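Thin, isoform D (Drosophila melanogaster, PDB 6XG7) probably acts as a RING-type ubiquitin ligase in muscle, with the present chain supplying its C-terminal NHL-repeat beta-propeller, a domain suited to binding partner proteins. Local coordinates at residues Y141-T146 with H188-A193; P55-V60 with A287-G292; F45-G50 with C297-H302; G184-P189 with R209-D214. All blocks are in the same frame, centred on the assembly; numbering follows the deposited sequence.

Interaction 1: Y141-T146 with H188-A193; sequences YPWGVT and HPHYIA
Trp-143 meets His-190 and Tyr-191 where the inner strands of two successive propeller blades run side by side. Strands 142-147 and 185-194 point the same way. They come so close that the CA atoms of Gly-144 and Tyr-191 are 4.1 Å apart. Gly-144 has no side chain to hold the strands off at this point. Its N donates to His-190 O at 2.7 Å, a short but bent bond that arrives nearly in line with the C=O. The Trp-143 side chain leans across to the other strand, with CG anti to the backbone N (chi1 -158°). His-190 then puts CD2 over the centre of one indole face, 3.5 Å from Trp-143 CE2. This is a T-shaped pair with the planes at 73°. The indole in turn presents its own edge to the face of Tyr-191, with the planes at 86°. Trp-143 NE1 also gives a weak hydrogen bond to Tyr-191 OH at 3.2 Å. Both polar ends have further partners: Tyr-191 OH bonds to Glu-284, and His-190 ND1 to Ser-205. Beyond the rings the contact becomes aliphatic. Ile-192 CG2 packs on Gly-144 C at 3.7 Å, and Thr-146 CG2 lies 3.9 Å from Ile-192 CG2. Parallel inner strands of adjacent blades, packed around the central axis, are the hallmark of the beta-propeller fold, here built from NHL repeats.

Interaction 2: P55-V60 with A287-G292; sequences PDNSIV and AIMSNG
The side-chain amide of Asn-57 grips one residue, Ser-290, twice, joining loops more than 220 residues apart in the chain. Its OD1 accepts from Ser-290 N at 3.0 Å. That bond is almost straight (176°), although the donor is tilted 27° from the carbonyl plane. Its ND2 donates to Ser-290 OG at 2.9 Å, with the hydroxyl close to the amide plane and an N-H...O angle of 153°. The two bonds together fix the rotation of the amide. Asn-57 has a left-handed backbone and, with Ser-58, faces Gly-54 in a G1 beta bulge. The partner also sits in a turn. Met-289 to Gly-292 form a type I beta turn, closed by Gly-292 N to Met-289 O at 3.0 Å. Met-289 lies alongside the Asn-57 side chain. Met-289 CB touches Asn-57 OD1 at 3.4 Å. The Met-289 chain is extended beyond CG, so SD runs past Asn-57 CB and CE ends 3.7 Å from Ile-59 CG1. Met-289 CE also lies 3.7 Å from Asn-57 O, a buried oxygen with no partner in the model. Ile-59 and Met-289 both pack on Leu-295 of strand 294-298. Ile-59 also touches Leu-51 and Met-289 touches Val-53, both on strand 51-54. The contact thus joins two loop ends, one leading into strand 58-63 and the other out of strand 279-288.

Interaction 3: F45-G50 with C297-H302; sequences FTWPRG and CDRENH
Phe-45 begins the contact, with ring atom CD2 turned edge-on to His-302 O at 3.5 Å. Thr-46 follows with its backbone, and its CA lies 3.6 Å from His-302 ND1. Trp-47 makes the central pair. Its N donates to His-302 ND1 at 3.0 Å, nearly straight (168°) and close to the imidazole plane. His-302 also turns its edge over the indole face, with CE1 3.3 Å from Trp-47 NE1 and the planes at 58°. Trp-47 CB rests on Arg-299 CG at 3.7 Å. The Pro-48 ring packs on the sulfur of Cys-297, with CG 3.5 Å from Cys-297 SG in the conformer given. Pro-48 O is buried and has no hydrogen-bond partner in the model. Arg-49 starts away from the other segment, but its guanidinium reaches back and takes Arg-299 CD over one face. The two arginines lie side by side, and NH1 of each makes a salt bridge to Glu-284 OE2, which probably offsets their like charge. Arg-299 NH2 also pairs with Glu-300 OE2 at 2.8 Å. Here the last NHL repeat meets the first, at the seam where the propeller ring closes. Tyr-141 and His-188 likewise give their N-H to a preceding-repeat histidine, a recurring bond in this NHL propeller.

Interaction 4: G184-P189 with R209-D214; sequences GQLEHP and RIQIFD
Gln-185 and Arg-209 meet in the NHL beta-propeller where the chain passes from one blade to the next: 185-186 run beside strand 172-179, and 209-214 belongs to the following blade. The tight part lies around Gln-185 O. Arg-209 NH2 donates to it at 2.9 Å, a weak bond bent to 130°, with the oxygen near the guanidinium plane. The arginine reaches that far because its chain is extended from CG to NE. Asp-204 holds NE in a salt bridge, and Gly-182 O takes a second bond from NH2, which together settle how the guanidinium lies. The Gln-211 side chain turns toward the same oxygen and is bent at chi2. Its CD packs over one face of the Arg-209 guanidinium. Which end of this amide is oxygen is doubtful. The other parts are looser. The backbones stay well apart, with 7.5 Å between Gly-184 CA and Gln-211 CA. The Gln-185 side chain leaves the contact on the partly exposed side, where OE1 bonds to Gly-182 N. Phe-213 adds apolar touches: its CE2 lies 3.9 Å from Gly-184 CA. Leu-186 CD2 comes up to the edge of the same ring, 4.3 Å from Phe-213 CZ.

How the interactions relate
From the N terminus, residues 45-50 come first and wait for 297-302, so interaction 3 closes the longest loop. Interaction 2 starts next, at 55-60, and closes at 287-292, within that loop. Both join the first NHL repeat to the last, across the seam where strand 33-36 completes the last blade. Interactions 1 and 4 fall inside both loops. Interaction 1 runs from 141-146 to 188-193 and joins two successive repeats. Interaction 4 begins on the strand where interaction 1 ends, sharing His-188 and Pro-189, and stays within one sequence repeat. Interactions 1 and 3 touch near the centre, where Tyr-191 OH lies 3.6 Å from Arg-49 C. Interaction 4 lies across the chain's centre from interactions 2 and 3.

Interaction 1: Y141-T146 with H188-A193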
loop_
_atom_site.group_PDB
_atom_site.type_symbol
_atom_site.label_atom_id
_atom_site.label_comp_id
_atom_site.label_asym_id
_atom_site.label_seq_id
_atom_site.Cartn_x
_atom_site.Cartn_y
_atom_site.Cartn_z
ATOM N N TYR A 141 0.541 -15.473 0.142
ATOM C CA TYR A 141 -0.291 -14.308 -0.139
ATOM C C TYR A 141 0.498 -13.024 0.083
ATOM O O TYR A 141 0.245 -12.277 1.039
ATOM C CB TYR A 141 -1.594 -14.297 0.670
ATOM C CG TYR A 141 -2.350 -15.585 0.528
ATOM C CD1 TYR A 141 -3.152 -15.859 -0.589
ATOM C CD2 TYR A 141 -2.255 -16.559 1.501
ATOM C CE1 TYR A 141 -3.829 -17.067 -0.717
ATOM C CE2 TYR A 141 -2.908 -17.767 1.378
ATOM C CZ TYR A 141 -3.694 -18.015 0.283
ATOM O OH TYR A 141 -4.329 -19.226 0.209
ATOM N N PRO A 142 1.462 -12.728 -0.783
ATOM C CA PRO A 142 2.113 -11.419 -0.704
ATOM C C PRO A 142 1.086 -10.336 -0.978
ATOM O O PRO A 142 0.262 -10.452 -1.885
ATOM C CB PRO A 142 3.172 -11.486 -1.805
ATOM C CG PRO A 142 2.582 -12.396 -2.830
ATOM C CD PRO A 142 1.794 -13.428 -2.039
ATOM N N TRP A 143 1.135 -9.282 -0.173
ATOM C CA TRP A 143 0.099 -8.262 -0.199
ATOM C C TRP A 143 0.731 -6.899 -0.479
ATOM O O TRP A 143 0.950 -6.546 -1.639
ATOM C CB TRP A 143 -0.745 -8.302 1.079
ATOM C CG TRP A 143 -2.107 -7.674 0.886
ATOM C CD1 TRP A 143 -2.389 -6.340 0.769
ATOM C CD2 TRP A 143 -3.358 -8.353 0.747
ATOM N NE1 TRP A 143 -3.729 -6.150 0.571
ATOM C CE2 TRP A 143 -4.349 -7.363 0.554
ATOM C CE3 TRP A 143 -3.740 -9.692 0.764
ATOM C CZ2 TRP A 143 -5.696 -7.667 0.384
ATOM C CZ3 TRP A 143 -5.095 -9.996 0.603
ATOM C CH2 TRP A 143 -6.049 -8.986 0.428
ATOM N N GLY A 144 1.070 -6.128 0.548
ATOM C CA GLY A 144 1.730 -4.863 0.313
ATOM C C GLY A 144 3.168 -5.045 -0.142
ATOM O O GLY A 144 3.858 -6.004 0.230
ATOM N N VAL A 145 3.633 -4.085 -0.936
ATOM C CA VAL A 145 5.010 -4.045 -1.409
ATOM C C VAL A 145 5.454 -2.589 -1.480
ATOM O O VAL A 145 4.671 -1.694 -1.809
ATOM C CB VAL A 145 5.156 -4.797 -2.755
ATOM C CG1 VAL A 145 4.343 -4.136 -3.855
ATOM C CG2 VAL A 145 6.615 -4.937 -3.132
ATOM N N THR A 146 6.711 -2.347 -1.126
ATOM C CA THR A 146 7.287 -1.015 -1.248
ATOM C C THR A 146 8.784 -1.147 -1.503
ATOM O O THR A 146 9.348 -2.246 -1.468
ATOM C CB THR A 146 6.976 -0.159 -0.013
ATOM O OG1 THR A 146 7.244 1.219 -0.307
ATOM C CG2 THR A 146 7.802 -0.617 1.192
ATOM N N HIS A 188 -1.652 -11.077 10.241
ATOM C CA HIS A 188 -2.266 -10.689 8.975
ATOM C C HIS A 188 -1.821 -9.292 8.547
ATOM O O HIS A 188 -2.680 -8.447 8.261
ATOM C CB HIS A 188 -3.799 -10.672 9.063
ATOM C CG HIS A 188 -4.430 -12.014 9.271
ATOM N ND1 HIS A 188 -5.508 -12.449 8.529
ATOM C CD2 HIS A 188 -4.157 -13.004 10.152
ATOM C CE1 HIS A 188 -5.865 -13.653 8.936
ATOM N NE2 HIS A 188 -5.062 -14.013 9.921
ATOM N N PRO A 189 -0.523 -9.006 8.485
ATOM C CA PRO A 189 -0.087 -7.695 8.008
ATOM C C PRO A 189 -0.448 -7.551 6.538
ATOM O O PRO A 189 -0.316 -8.496 5.753
ATOM C CB PRO A 189 1.429 -7.744 8.208
ATOM C CG PRO A 189 1.756 -9.222 7.999
ATOM C CD PRO A 189 0.608 -9.941 8.653
ATOM N N HIS A 190 -0.913 -6.359 6.164
ATOM C CA HIS A 190 -1.353 -6.102 4.799
ATOM C C HIS A 190 -0.448 -5.145 4.033
ATOM O O HIS A 190 -0.001 -5.488 2.947
ATOM C CB HIS A 190 -2.801 -5.591 4.760
ATOM C CG HIS A 190 -3.829 -6.659 4.958
ATOM N ND1 HIS A 190 -4.097 -7.207 6.190
ATOM C CD2 HIS A 190 -4.641 -7.296 4.082
ATOM C CE1 HIS A 190 -5.048 -8.120 6.072
ATOM N NE2 HIS A 190 -5.397 -8.191 4.800
ATOM N N TYR A 191 -0.224 -3.933 4.521
ATOM C CA TYR A 191 0.482 -2.927 3.751
ATOM C C TYR A 191 1.719 -2.427 4.483
ATOM O O TYR A 191 1.923 -2.684 5.678
ATOM C CB TYR A 191 -0.468 -1.783 3.371
ATOM C CG TYR A 191 -1.536 -2.175 2.373
ATOM C CD1 TYR A 191 -1.289 -2.122 1.009
ATOM C CD2 TYR A 191 -2.806 -2.581 2.788
ATOM C CE1 TYR A 191 -2.266 -2.464 0.088
ATOM C CE2 TYR A 191 -3.793 -2.932 1.866
ATOM C CZ TYR A 191 -3.514 -2.865 0.517
ATOM O OH TYR A 191 -4.467 -3.195 -0.427
ATOM N N ILE A 192 2.563 -1.721 3.729
ATOM C CA ILE A 192 3.914 -1.410 4.174
ATOM C C ILE A 192 4.410 -0.138 3.503
ATOM O O ILE A 192 4.067 0.174 2.360
ATOM C CB ILE A 192 4.842 -2.628 3.898
ATOM C CG1 ILE A 192 6.240 -2.455 4.487
ATOM C CG2 ILE A 192 4.906 -2.930 2.389
ATOM C CD1 ILE A 192 6.979 -3.795 4.513
ATOM N N ALA A 193 5.270 0.583 4.216
ATOM C CA ALA A 193 5.927 1.776 3.703
ATOM C C ALA A 193 7.302 1.849 4.349
ATOM O O ALA A 193 7.508 1.342 5.448
ATOM C CB ALA A 193 5.129 3.043 4.018
#

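Interaction 2: P55-V60 with A287-G292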
loop_
_atom_site.group_PDB
_atom_site.type_symbol
_atom_site.label_atom_id
_atom_site.label_comp_id
_atom_site.label_asym_id
_atom_site.label_seq_id
_atom_site.Cartn_x
_atom_site.Cartn_y
_atom_site.Cartn_z
ATOM N N PRO A 55 6.239 8.470 -11.237
ATOM C CA PRO A 55 6.842 9.716 -11.723
ATOM C C PRO A 55 5.781 10.725 -12.125
ATOM O O PRO A 55 4.718 10.372 -12.643
ATOM C CB PRO A 55 7.643 9.269 -12.955
ATOM C CG PRO A 55 7.867 7.835 -12.787
ATOM C CD PRO A 55 6.747 7.290 -11.953
ATOM N N ASP A 56 6.083 12.000 -11.905
ATOM C CA ASP A 56 5.199 13.070 -12.350
ATOM C C ASP A 56 3.837 13.009 -11.649
ATOM O O ASP A 56 2.817 13.420 -12.202
ATOM C CB ASP A 56 5.065 13.022 -13.872
ATOM C CG ASP A 56 4.669 14.334 -14.460
ATOM O OD1 ASP A 56 4.798 15.373 -13.774
ATOM O OD2 ASP A 56 4.226 14.311 -15.624
ATOM N N ASN A 57 3.816 12.496 -10.414
ATOM C CA ASN A 57 2.594 12.357 -9.613
ATOM C C ASN A 57 1.536 11.529 -10.328
ATOM O O ASN A 57 0.334 11.785 -10.216
ATOM C CB ASN A 57 2.051 13.708 -9.141
ATOM C CG ASN A 57 2.839 14.268 -7.974
ATOM O OD1 ASN A 57 3.343 13.523 -7.136
ATOM N ND2 ASN A 57 2.948 15.575 -7.913
ATOM N N SER A 58 1.983 10.498 -11.030
ATOM C CA SER A 58 1.036 9.579 -11.628
ATOM C C SER A 58 0.376 8.741 -10.542
ATOM O O SER A 58 0.946 8.511 -9.471
ATOM C CB SER A 58 1.748 8.677 -12.622
ATOM O OG SER A 58 2.739 7.939 -11.947
ATOM N N ILE A 59 -0.846 8.306 -10.829
ATOM C CA ILE A 59 -1.671 7.527 -9.915
ATOM C C ILE A 59 -1.709 6.107 -10.453
ATOM O O ILE A 59 -2.197 5.865 -11.566
ATOM C CB ILE A 59 -3.095 8.101 -9.829
ATOM C CG1 ILE A 59 -3.052 9.534 -9.312
ATOM C CG2 ILE A 59 -3.986 7.204 -8.969
ATOM C CD1 ILE A 59 -4.390 10.274 -9.403
ATOM N N VAL A 60 -1.198 5.165 -9.667
ATOM C CA VAL A 60 -0.997 3.792 -10.093
ATOM C C VAL A 60 -1.894 2.902 -9.238
ATOM O O VAL A 60 -1.773 2.900 -8.007
ATOM C CB VAL A 60 0.484 3.404 -9.947
ATOM C CG1 VAL A 60 0.705 1.966 -10.366
ATOM C CG2 VAL A 60 1.365 4.381 -10.742
ATOM N N ALA A 287 -1.725 6.436 -0.686
ATOM C CA ALA A 287 -0.468 6.969 -1.199
ATOM C C ALA A 287 -0.501 8.491 -1.100
ATOM O O ALA A 287 -1.554 9.089 -0.880
ATOM C CB ALA A 287 -0.215 6.502 -2.649
ATOM N N ILE A 288 0.667 9.113 -1.257
ATOM C CA ILE A 288 0.827 10.555 -1.070
ATOM C C ILE A 288 1.620 11.133 -2.244
ATOM O O ILE A 288 2.711 10.650 -2.563
ATOM C CB ILE A 288 1.466 10.866 0.308
ATOM C CG1 ILE A 288 1.595 12.361 0.583
ATOM C CG2 ILE A 288 2.806 10.195 0.488
ATOM C CD1 ILE A 288 0.296 13.043 0.809
ATOM N N MET A 289 1.047 12.136 -2.913
ATOM C CA MET A 289 1.741 12.830 -3.993
ATOM C C MET A 289 2.741 13.825 -3.417
ATOM O O MET A 289 2.688 14.196 -2.245
ATOM C CB MET A 289 0.764 13.630 -4.859
ATOM C CG MET A 289 -0.148 12.826 -5.781
ATOM S SD MET A 289 -1.219 13.890 -6.777
ATOM C CE MET A 289 -2.178 12.703 -7.687
ATOM N N SER A 290 3.628 14.309 -4.286
ATOM C CA SER A 290 4.675 15.228 -3.853
ATOM C C SER A 290 4.120 16.549 -3.349
ATOM O O SER A 290 4.819 17.261 -2.625
ATOM C CB SER A 290 5.653 15.490 -5.002
ATOM O OG SER A 290 5.032 16.227 -6.041
ATOM N N ASN A 291 2.899 16.910 -3.724
ATOM C CA ASN A 291 2.283 18.159 -3.290
ATOM C C ASN A 291 1.385 17.974 -2.074
ATOM O O ASN A 291 0.677 18.913 -1.679
ATOM C CB ASN A 291 1.476 18.764 -4.438
ATOM C CG ASN A 291 0.413 17.813 -4.957
ATOM O OD1 ASN A 291 0.042 16.844 -4.294
ATOM N ND2 ASN A 291 -0.086 18.091 -6.147
ATOM N N GLY A 292 1.382 16.789 -1.479
ATOM C CA GLY A 292 0.572 16.540 -0.312
ATOM C C GLY A 292 -0.826 16.028 -0.589
ATOM O O GLY A 292 -1.579 15.815 0.359
#

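Interaction 3: F45-G50 with C297-H302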
loop_
_atom_site.group_PDB
_atom_site.type_symbol
_atom_site.label_atom_id
_atom_site.label_comp_id
_atom_site.label_asym_id
_atom_site.label_seq_id
_atom_site.Cartn_x
_atom_site.Cartn_y
_atom_site.Cartn_z
ATOM N N PHE A 45 -12.753 0.280 -12.316
ATOM C CA PHE A 45 -12.081 -0.654 -11.424
ATOM C C PHE A 45 -13.073 -1.706 -10.963
ATOM O O PHE A 45 -14.284 -1.475 -10.927
ATOM C CB PHE A 45 -11.548 0.016 -10.145
ATOM C CG PHE A 45 -10.636 1.187 -10.389
ATOM C CD1 PHE A 45 -9.570 1.104 -11.252
ATOM C CD2 PHE A 45 -10.860 2.382 -9.725
ATOM C CE1 PHE A 45 -8.751 2.195 -11.454
ATOM C CE2 PHE A 45 -10.042 3.468 -9.925
ATOM C CZ PHE A 45 -8.990 3.373 -10.790
ATOM N N THR A 46 -12.553 -2.860 -10.574
ATOM C CA THR A 46 -13.356 -3.858 -9.876
ATOM C C THR A 46 -12.534 -4.297 -8.675
ATOM O O THR A 46 -11.530 -5.001 -8.828
ATOM C CB THR A 46 -13.781 -5.020 -10.769
ATOM O OG1 THR A 46 -14.446 -4.515 -11.944
ATOM C CG2 THR A 46 -14.754 -5.900 -10.006
ATOM N N TRP A 47 -12.931 -3.824 -7.498
ATOM C CA TRP A 47 -12.272 -4.119 -6.233
ATOM C C TRP A 47 -10.793 -3.763 -6.258
ATOM O O TRP A 47 -9.927 -4.617 -6.035
ATOM C CB TRP A 47 -12.538 -5.559 -5.776
ATOM C CG TRP A 47 -14.042 -5.736 -5.517
ATOM C CD1 TRP A 47 -14.787 -5.119 -4.537
ATOM C CD2 TRP A 47 -14.974 -6.529 -6.274
ATOM N NE1 TRP A 47 -16.113 -5.503 -4.631
ATOM C CE2 TRP A 47 -16.251 -6.363 -5.686
ATOM C CE3 TRP A 47 -14.850 -7.381 -7.377
ATOM C CZ2 TRP A 47 -17.385 -6.995 -6.182
ATOM C CZ3 TRP A 47 -15.978 -8.010 -7.862
ATOM C CH2 TRP A 47 -17.226 -7.803 -7.276
ATOM N N PRO A 48 -10.470 -2.502 -6.495
ATOM C CA PRO A 48 -9.067 -2.072 -6.450
ATOM C C PRO A 48 -8.493 -2.183 -5.045
ATOM O O PRO A 48 -9.205 -2.065 -4.045
ATOM C CB PRO A 48 -9.149 -0.605 -6.889
ATOM C CG PRO A 48 -10.505 -0.160 -6.437
ATOM C CD PRO A 48 -11.403 -1.362 -6.568
ATOM N N ARG A 49 -7.180 -2.398 -4.983
ATOM C CA ARG A 49 -6.511 -2.633 -3.708
ATOM C C ARG A 49 -5.338 -1.686 -3.522
ATOM O O ARG A 49 -5.514 -0.585 -2.985
ATOM C CB ARG A 49 -6.155 -4.115 -3.559
ATOM C CG ARG A 49 -7.411 -4.984 -3.495
ATOM C CD ARG A 49 -7.130 -6.353 -2.943
ATOM N NE ARG A 49 -8.251 -7.277 -3.122
ATOM C CZ ARG A 49 -9.129 -7.626 -2.179
ATOM N NH1 ARG A 49 -9.058 -7.124 -0.945
ATOM N NH2 ARG A 49 -10.095 -8.487 -2.484
ATOM N N GLY A 50 -4.147 -2.091 -3.953
ATOM C CA GLY A 50 -2.983 -1.254 -3.780
ATOM C C GLY A 50 -3.019 -0.007 -4.641
ATOM O O GLY A 50 -3.641 0.051 -5.699
ATOM N N CYS A 297 -7.672 4.300 -1.932
ATOM C CA CYS A 297 -8.486 3.292 -2.647
ATOM C C CYS A 297 -9.675 2.753 -1.767
ATOM O O CYS A 297 -9.603 2.313 -0.543
ATOM C CB CYS A 297 -7.586 2.115 -2.892
ATOM S SG CYS A 297 -8.580 0.893 -3.725
ATOM N N ASP A 298 -10.893 3.029 -2.252
ATOM C CA ASP A 298 -12.152 2.693 -1.577
ATOM C C ASP A 298 -12.696 1.473 -2.319
ATOM O O ASP A 298 -13.465 1.593 -3.264
ATOM C CB ASP A 298 -13.081 3.960 -1.672
ATOM C CG ASP A 298 -14.373 3.837 -0.881
ATOM O OD1 ASP A 298 -14.511 2.923 -0.057
ATOM O OD2 ASP A 298 -15.250 4.699 -1.109
ATOM N N ARG A 299 -12.216 0.284 -1.920
ATOM C CA ARG A 299 -12.436 -0.934 -2.700
ATOM C C ARG A 299 -13.921 -1.217 -2.913
ATOM O O ARG A 299 -14.334 -1.606 -4.001
ATOM C CB ARG A 299 -11.787 -2.126 -1.990
ATOM C CG ARG A 299 -11.872 -3.467 -2.736
ATOM C CD ARG A 299 -11.776 -4.678 -1.778
ATOM N NE ARG A 299 -12.918 -4.682 -0.857
ATOM C CZ ARG A 299 -12.873 -4.359 0.439
ATOM N NH1 ARG A 299 -11.731 -4.056 1.037
ATOM N NH2 ARG A 299 -13.991 -4.349 1.152
ATOM N N GLU A 300 -14.725 -1.072 -1.867
ATOM C CA GLU A 300 -16.140 -1.426 -1.924
ATOM C C GLU A 300 -16.937 -0.494 -2.839
ATOM O O GLU A 300 -17.969 -0.896 -3.393
ATOM C CB GLU A 300 -16.657 -1.416 -0.487
ATOM C CG GLU A 300 -17.797 -2.321 -0.161
ATOM C CD GLU A 300 -17.533 -3.799 -0.430
ATOM O OE1 GLU A 300 -18.433 -4.418 -1.005
ATOM O OE2 GLU A 300 -16.464 -4.347 -0.060
ATOM N N ASN A 301 -16.480 0.743 -3.025
ATOM C CA ASN A 301 -17.077 1.674 -3.971
ATOM C C ASN A 301 -16.327 1.725 -5.298
ATOM O O ASN A 301 -16.640 2.561 -6.153
ATOM C CB ASN A 301 -17.142 3.069 -3.353
ATOM C CG ASN A 301 -18.149 3.156 -2.236
ATOM O OD1 ASN A 301 -19.287 2.703 -2.383
ATOM N ND2 ASN A 301 -17.737 3.720 -1.101
ATOM N N HIS A 302 -15.345 0.847 -5.487
ATOM C CA HIS A 302 -14.647 0.685 -6.762
ATOM C C HIS A 302 -14.049 1.997 -7.243
ATOM O O HIS A 302 -14.111 2.325 -8.430
ATOM C CB HIS A 302 -15.575 0.107 -7.826
ATOM C CG HIS A 302 -16.213 -1.174 -7.422
ATOM N ND1 HIS A 302 -15.557 -2.381 -7.476
ATOM C CD2 HIS A 302 -17.455 -1.434 -6.957
ATOM C CE1 HIS A 302 -16.375 -3.335 -7.066
ATOM N NE2 HIS A 302 -17.533 -2.785 -6.746
#

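Interaction 4: G184-P189 with R209-D214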
loop_
_atom_site.group_PDB
_atom_site.type_symbol
_atom_site.label_atom_id
_atom_site.label_comp_id
_atom_site.label_asym_id
_atom_site.label_seq_id
_atom_site.Cartn_x
_atom_site.Cartn_y
_atom_site.Cartn_z
ATOM N N GLY A 184 7.220 -6.952 17.884
ATOM C CA GLY A 184 7.804 -7.556 16.703
ATOM C C GLY A 184 6.997 -8.665 16.070
ATOM O O GLY A 184 7.447 -9.244 15.074
ATOM N N GLN A 185 5.834 -9.000 16.616
ATOM C CA GLN A 185 4.965 -10.008 16.029
ATOM C C GLN A 185 3.855 -9.343 15.221
ATOM O O GLN A 185 3.531 -8.166 15.410
ATOM C CB GLN A 185 4.406 -10.924 17.120
ATOM C CG GLN A 185 5.500 -11.769 17.774
ATOM C CD GLN A 185 5.019 -12.563 18.958
ATOM O OE1 GLN A 185 4.120 -12.137 19.679
ATOM N NE2 GLN A 185 5.634 -13.726 19.184
ATOM N N LEU A 186 3.308 -10.104 14.278
ATOM C CA LEU A 186 2.340 -9.588 13.328
ATOM C C LEU A 186 1.218 -10.591 13.137
ATOM O O LEU A 186 1.432 -11.804 13.209
ATOM C CB LEU A 186 3.015 -9.359 11.967
ATOM C CG LEU A 186 4.197 -8.382 11.924
ATOM C CD1 LEU A 186 4.968 -8.517 10.603
ATOM C CD2 LEU A 186 3.672 -6.959 12.123
ATOM N N GLU A 187 0.008 -10.077 12.899
ATOM C CA GLU A 187 -1.162 -10.903 12.607
ATOM C C GLU A 187 -1.819 -10.358 11.349
ATOM O O GLU A 187 -2.452 -9.298 11.393
ATOM C CB GLU A 187 -2.148 -10.911 13.776
ATOM C CG GLU A 187 -1.711 -11.750 14.938
ATOM C CD GLU A 187 -1.773 -13.231 14.632
ATOM O OE1 GLU A 187 -2.451 -13.644 13.659
ATOM O OE2 GLU A 187 -1.130 -13.990 15.374
ATOM N N HIS A 188 -1.652 -11.077 10.241
ATOM C CA HIS A 188 -2.266 -10.689 8.975
ATOM C C HIS A 188 -1.821 -9.292 8.547
ATOM O O HIS A 188 -2.680 -8.447 8.261
ATOM C CB HIS A 188 -3.799 -10.672 9.063
ATOM C CG HIS A 188 -4.430 -12.014 9.271
ATOM N ND1 HIS A 188 -5.508 -12.449 8.529
ATOM C CD2 HIS A 188 -4.157 -13.004 10.152
ATOM C CE1 HIS A 188 -5.865 -13.653 8.936
ATOM N NE2 HIS A 188 -5.062 -14.013 9.921
ATOM N N PRO A 189 -0.523 -9.006 8.485
ATOM C CA PRO A 189 -0.087 -7.695 8.008
ATOM C C PRO A 189 -0.448 -7.551 6.538
ATOM O O PRO A 189 -0.316 -8.496 5.753
ATOM C CB PRO A 189 1.429 -7.744 8.208
ATOM C CG PRO A 189 1.756 -9.222 7.999
ATOM C CD PRO A 189 0.608 -9.941 8.653
ATOM N N ARG A 209 -2.971 -2.147 14.859
ATOM C CA ARG A 209 -1.853 -1.273 15.162
ATOM C C ARG A 209 -0.938 -1.171 13.951
ATOM O O ARG A 209 -0.983 -1.993 13.032
ATOM C CB ARG A 209 -1.066 -1.773 16.388
ATOM C CG ARG A 209 -0.340 -3.094 16.134
ATOM C CD ARG A 209 0.249 -3.705 17.373
ATOM N NE ARG A 209 0.936 -4.947 17.032
ATOM C CZ ARG A 209 1.533 -5.730 17.918
ATOM N NH1 ARG A 209 1.562 -5.387 19.193
ATOM N NH2 ARG A 209 2.113 -6.842 17.524
ATOM N N ILE A 210 -0.116 -0.132 13.962
ATOM C CA ILE A 210 1.018 -0.004 13.057
ATOM C C ILE A 210 2.271 -0.360 13.847
ATOM O O ILE A 210 2.455 0.088 14.986
ATOM C CB ILE A 210 1.103 1.407 12.458
ATOM C CG1 ILE A 210 0.361 1.474 11.105
ATOM C CG2 ILE A 210 2.533 1.779 12.136
ATOM C CD1 ILE A 210 -1.072 1.108 11.123
ATOM N N GLN A 211 3.129 -1.174 13.261
ATOM C CA GLN A 211 4.399 -1.517 13.878
ATOM C C GLN A 211 5.518 -0.969 13.016
ATOM O O GLN A 211 5.493 -1.105 11.791
ATOM C CB GLN A 211 4.553 -3.019 14.089
ATOM C CG GLN A 211 3.763 -3.531 15.277
ATOM C CD GLN A 211 4.419 -4.719 15.930
ATOM O OE1 GLN A 211 4.443 -5.802 15.362
ATOM N NE2 GLN A 211 4.966 -4.521 17.118
ATOM N N ILE A 212 6.495 -0.346 13.662
ATOM C CA ILE A 212 7.587 0.330 12.976
ATOM C C ILE A 212 8.879 -0.365 13.369
ATOM O O ILE A 212 9.176 -0.503 14.561
ATOM C CB ILE A 212 7.614 1.827 13.310
ATOM C CG1 ILE A 212 6.254 2.441 12.955
ATOM C CG2 ILE A 212 8.736 2.529 12.563
ATOM C CD1 ILE A 212 6.187 3.930 13.159
ATOM N N PHE A 213 9.625 -0.818 12.365
ATOM C CA PHE A 213 10.852 -1.575 12.515
ATOM C C PHE A 213 12.001 -0.803 11.876
ATOM O O PHE A 213 11.803 0.016 10.985
ATOM C CB PHE A 213 10.767 -2.899 11.750
ATOM C CG PHE A 213 9.674 -3.827 12.203
ATOM C CD1 PHE A 213 8.385 -3.709 11.694
ATOM C CD2 PHE A 213 9.946 -4.871 13.076
ATOM C CE1 PHE A 213 7.393 -4.595 12.075
ATOM C CE2 PHE A 213 8.955 -5.751 13.457
ATOM C CZ PHE A 213 7.681 -5.606 12.957
ATOM N N ASP A 214 13.224 -1.092 12.299
ATOM C CA ASP A 214 14.334 -0.657 11.460
ATOM C C ASP A 214 14.518 -1.650 10.308
ATOM O O ASP A 214 13.891 -2.712 10.268
ATOM C CB ASP A 214 15.612 -0.403 12.270
ATOM C CG ASP A 214 16.064 -1.602 13.090
ATOM O OD1 ASP A 214 16.038 -2.738 12.574
ATOM O OD2 ASP A 214 16.496 -1.390 14.251
#